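Local structure of penicillin-binding protein activator LpoB (Salmonella enterica subsp. enterica serovar Typhimurium, 4Q6V) at residues 1-4 / 5-9; 66-69 / 70-73. The protein probably regulates peptidoglycan synthesis as an outer-membrane lipoprotein that interacts with penicillin-binding protein 1B and is essential for its function. One frame throughout, in Å; residues are numbered along the deposited sequence.

In the fold
The C-terminal domain of LpoB is a mixed alpha-beta fold, and both contacts are local arrangements of residues three to four apart within single helices. Contact 1 is the first turns of helix 3-15, beside helix 41-54 and strand 112-119; contact 2 is the last turns of helix 63-72, next to helix 84-94. Their centres lie about 30 Å apart on opposite sides of the chain's centre, and the nearest atoms remain about 15 Å from each other. Contact 1 shows how a helix is started, with D2 as N-cap, whereas contact 2 shows one finishing, with K70 reaching into the loop beyond.

Contact 1: residues 1-4 / 5-9; sequences YDWN and GAMQP
The amide nitrogen NE2 of Q8 donates to OD1 of N4 at 2.6 Å, one turn along the helix. The two side chains run side by side, yet their amide planes are 55° apart. The bond lies in the amide plane of Q8 but reaches N4 OD1 from above its carbonyl plane, 59° out of it. Q8 is bent at its second torsion (chi2 -63°), which turns the amide back toward N4. The same two residues are also joined through the backbone, Q8 N to N4 O at 2.7 Å.

D2 is the N-cap. Its first torsion sends CG away from its own N, which lets OD1 reach G5 N in a weak capping bond of 3.3 Å, and its carbonyl O takes a similarly weak one from A6 N.

On the buried side, the extended side chain of selenomethionine M7 passes W3 at a slant: SE lies 4.1 Å from W3 CB, and CE meets the indole obliquely at CE3. Y1 CB lies over one indole face, toward the rim. This inner side packs W3 and M7 against T47 of helix 41-54, W3 also against A44, while A6 and M7 touch L113 of strand 112-119.

Contact 2: residues 66-69 / 70-73; sequences LSMA and KQQL
The aliphatic part of K70 lies back along the preceding turn, its CG 3.4 Å from L66 O and its CE 4.1 Å from S67 CA. L66 O also accepts the backbone N of K70, at 2.8 Å from L66 O to K70 N, in a nearly straight bond (172° at the hydrogen). K70 has CG beside its own backbone N (chi1 -71°) and then bends at its third torsion, leaving CE near both L66 O and S67 CA.

Further along, Q72 sets its CG 3.2 Å from M68 O, the oxygen that also accepts Q72 N, at 2.9 Å. Q71 extends outward, and its backbone N donates to S67 O in the plane of that carbonyl. The last link, L73 N to A69 O, is weak at 3.1 Å and bent to 129°. L73 N also donates to K70 O, an i to i-3 bond, and CD1 of L73 rests near A69 O.

These are the closing turns of helix 63-72, where the i to i-4 pattern begins to give way as the chain passes into the loop. Around them, the buried methyl of A69 meets V94 of helix 84-94, and L66 touches I90 of that helix as well as V61. L73 packs on N93. The ammonium of K70 is held by two backbone carbonyls, P77 O and D79 O, so its tip ties the helix to the following loop, where its side chain also meets L81.

Contact 1: residues 1-4 / 5-9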
loop_
_atom_site.group_PDB
_atom_site.type_symbol
_atom_site.label_atom_id
_atom_site.label_comp_id
_atom_site.label_asym_id
_atom_site.label_seq_id
_atom_site.Cartn_x
_atom_site.Cartn_y
_atom_site.Cartn_z
ATOM N N TYR A 1 -18.494 3.446 2.884
ATOM C CA TYR A 1 -17.537 2.315 2.649
ATOM C C TYR A 1 -17.003 1.810 3.967
ATOM O O TYR A 1 -16.519 2.595 4.749
ATOM C CB TYR A 1 -16.308 2.726 1.836
ATOM C CG TYR A 1 -16.545 3.092 0.396
ATOM C CD1 TYR A 1 -17.249 2.245 -0.443
ATOM C CD2 TYR A 1 -16.028 4.264 -0.140
ATOM C CE1 TYR A 1 -17.466 2.572 -1.768
ATOM C CE2 TYR A 1 -16.234 4.587 -1.465
ATOM C CZ TYR A 1 -16.967 3.745 -2.276
ATOM O OH TYR A 1 -17.157 4.086 -3.597
ATOM N N ASP A 2 -17.085 0.501 4.164
ATOM C CA ASP A 2 -16.452 -0.171 5.289
ATOM C C ASP A 2 -15.069 -0.683 4.899
ATOM O O ASP A 2 -14.922 -1.862 4.557
ATOM C CB ASP A 2 -17.300 -1.354 5.767
ATOM C CG ASP A 2 -16.783 -1.952 7.066
ATOM O OD1 ASP A 2 -15.909 -1.319 7.711
ATOM O OD2 ASP A 2 -17.263 -3.051 7.432
ATOM N N TRP A 3 -14.092 0.218 4.947
ATOM C CA TRP A 3 -12.716 -0.101 4.549
ATOM C C TRP A 3 -12.026 -1.120 5.465
ATOM O O TRP A 3 -11.422 -2.085 4.962
ATOM C CB TRP A 3 -11.912 1.177 4.480
ATOM C CG TRP A 3 -12.200 2.106 3.337
ATOM C CD1 TRP A 3 -12.670 3.377 3.458
ATOM C CD2 TRP A 3 -11.983 1.894 1.931
ATOM N NE1 TRP A 3 -12.769 3.973 2.217
ATOM C CE2 TRP A 3 -12.360 3.083 1.264
ATOM C CE3 TRP A 3 -11.529 0.819 1.168
ATOM C CZ2 TRP A 3 -12.294 3.229 -0.138
ATOM C CZ3 TRP A 3 -11.434 0.968 -0.218
ATOM C CH2 TRP A 3 -11.833 2.147 -0.854
ATOM N N ASN A 4 -12.186 -0.961 6.781
ATOM C CA ASN A 4 -11.709 -1.975 7.750
ATOM C C ASN A 4 -12.228 -3.379 7.479
ATOM O O ASN A 4 -11.502 -4.368 7.523
ATOM C CB ASN A 4 -12.027 -1.560 9.201
ATOM C CG ASN A 4 -10.986 -0.618 9.835
ATOM O OD1 ASN A 4 -9.786 -0.688 9.564
ATOM N ND2 ASN A 4 -11.436 0.258 10.708
ATOM N N GLY A 5 -13.518 -3.494 7.185
ATOM C CA GLY A 5 -14.111 -4.776 6.909
ATOM C C GLY A 5 -13.454 -5.472 5.767
ATOM O O GLY A 5 -13.254 -6.701 5.808
ATOM N N ALA A 6 -13.088 -4.687 4.750
ATOM C CA ALA A 6 -12.309 -5.184 3.631
ATOM C C ALA A 6 -10.814 -5.370 3.940
ATOM O O ALA A 6 -10.215 -6.409 3.570
ATOM C CB ALA A 6 -12.502 -4.264 2.455
HETATM N N MSE A 7 -10.245 -4.396 4.650
HETATM C CA MSE A 7 -8.787 -4.321 4.801
HETATM C C MSE A 7 -8.268 -5.249 5.889
HETATM O O MSE A 7 -7.213 -5.849 5.749
HETATM C CB MSE A 7 -8.389 -2.900 5.074
HETATM C CG MSE A 7 -8.096 -2.130 3.789
HETATM SE SE MSE A 7 -8.117 -0.186 4.088
HETATM C CE MSE A 7 -7.647 0.309 2.259
ATOM N N GLN A 8 -9.026 -5.418 6.984
ATOM C CA GLN A 8 -8.572 -6.179 8.154
ATOM C C GLN A 8 -8.289 -7.635 7.833
ATOM O O GLN A 8 -7.249 -8.179 8.219
ATOM C CB GLN A 8 -9.583 -6.104 9.316
ATOM C CG GLN A 8 -9.831 -4.727 9.896
ATOM C CD GLN A 8 -8.605 -4.117 10.528
ATOM O OE1 GLN A 8 -7.719 -4.824 11.011
ATOM N NE2 GLN A 8 -8.540 -2.778 10.516
ATOM N N PRO A 9 -9.207 -8.303 7.137
ATOM C CA PRO A 9 -8.950 -9.683 6.800
ATOM C C PRO A 9 -7.760 -9.860 5.852
ATOM O O PRO A 9 -7.099 -10.881 5.921
ATOM C CB PRO A 9 -10.245 -10.138 6.123
ATOM C CG PRO A 9 -11.110 -8.952 5.956
ATOM C CD PRO A 9 -10.624 -7.941 6.939
#

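Contact 2: residues 66-69 / 70-73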
loop_
_atom_site.group_PDB
_atom_site.type_symbol
_atom_site.label_atom_id
_atom_site.label_comp_id
_atom_site.label_asym_id
_atom_site.label_seq_id
_atom_site.Cartn_x
_atom_site.Cartn_y
_atom_site.Cartn_z
ATOM N N LEU A 66 8.643 10.299 2.301
ATOM C CA LEU A 66 8.374 10.012 0.905
ATOM C C LEU A 66 8.525 11.224 0.045
ATOM O O LEU A 66 9.191 11.130 -1.015
ATOM C CB LEU A 66 6.971 9.422 0.685
ATOM C CG LEU A 66 6.778 8.019 1.258
ATOM C CD1 LEU A 66 5.306 7.624 1.292
ATOM C CD2 LEU A 66 7.636 7.018 0.493
ATOM N N SER A 67 7.922 12.339 0.490
ATOM C CA SER A 67 8.086 13.615 -0.186
ATOM C C SER A 67 9.579 13.917 -0.427
ATOM O O SER A 67 10.023 14.136 -1.560
ATOM C CB SER A 67 7.382 14.734 0.603
ATOM O OG SER A 67 7.080 15.820 -0.216
HETATM N N MSE A 68 10.358 13.873 0.650
HETATM C CA MSE A 68 11.804 14.089 0.548
HETATM C C MSE A 68 12.484 13.153 -0.420
HETATM O O MSE A 68 13.330 13.589 -1.213
HETATM C CB MSE A 68 12.469 13.853 1.896
HETATM C CG MSE A 68 11.871 14.637 3.044
HETATM SE SE MSE A 68 12.147 16.547 2.705
HETATM C CE MSE A 68 10.400 17.122 3.454
ATOM N N ALA A 69 12.180 11.849 -0.332
ATOM C CA ALA A 69 12.760 10.870 -1.218
ATOM C C ALA A 69 12.438 11.137 -2.689
ATOM O O ALA A 69 13.357 11.118 -3.544
ATOM C CB ALA A 69 12.344 9.465 -0.840
ATOM N N LYS A 70 11.167 11.474 -2.965
ATOM C CA LYS A 70 10.788 11.903 -4.319
ATOM C C LYS A 70 11.621 13.038 -4.844
ATOM O O LYS A 70 12.044 13.083 -5.981
ATOM C CB LYS A 70 9.304 12.230 -4.385
ATOM C CG LYS A 70 8.373 11.013 -4.298
ATOM C CD LYS A 70 6.929 11.320 -4.632
ATOM C CE LYS A 70 6.234 11.964 -3.445
ATOM N NZ LYS A 70 4.776 12.104 -3.706
ATOM N N GLN A 71 11.868 14.010 -3.987
ATOM C CA GLN A 71 12.592 15.193 -4.378
ATOM C C GLN A 71 14.085 14.833 -4.635
ATOM O O GLN A 71 14.682 15.294 -5.609
ATOM C CB GLN A 71 12.473 16.229 -3.271
ATOM C CG GLN A 71 13.343 17.443 -3.514
ATOM C CD GLN A 71 13.215 18.465 -2.421
ATOM O OE1 GLN A 71 13.500 18.169 -1.241
ATOM N NE2 GLN A 71 12.792 19.678 -2.805
ATOM N N GLN A 72 14.668 13.983 -3.792
ATOM C CA GLN A 72 16.034 13.507 -4.025
ATOM C C GLN A 72 16.223 12.696 -5.310
ATOM O O GLN A 72 17.355 12.618 -5.827
ATOM C CB GLN A 72 16.537 12.723 -2.835
ATOM C CG GLN A 72 16.504 13.474 -1.533
ATOM C CD GLN A 72 16.568 12.541 -0.341
ATOM O OE1 GLN A 72 16.581 11.319 -0.490
ATOM N NE2 GLN A 72 16.572 13.137 0.841
ATOM N N LEU A 73 15.139 12.118 -5.849
ATOM C CA LEU A 73 15.190 11.318 -7.053
ATOM C C LEU A 73 14.721 12.076 -8.307
ATOM O O LEU A 73 14.712 11.500 -9.399
ATOM C CB LEU A 73 14.364 10.035 -6.862
ATOM C CG LEU A 73 15.181 8.856 -6.312
ATOM C CD1 LEU A 73 15.749 9.132 -4.926
ATOM C CD2 LEU A 73 14.306 7.613 -6.296
#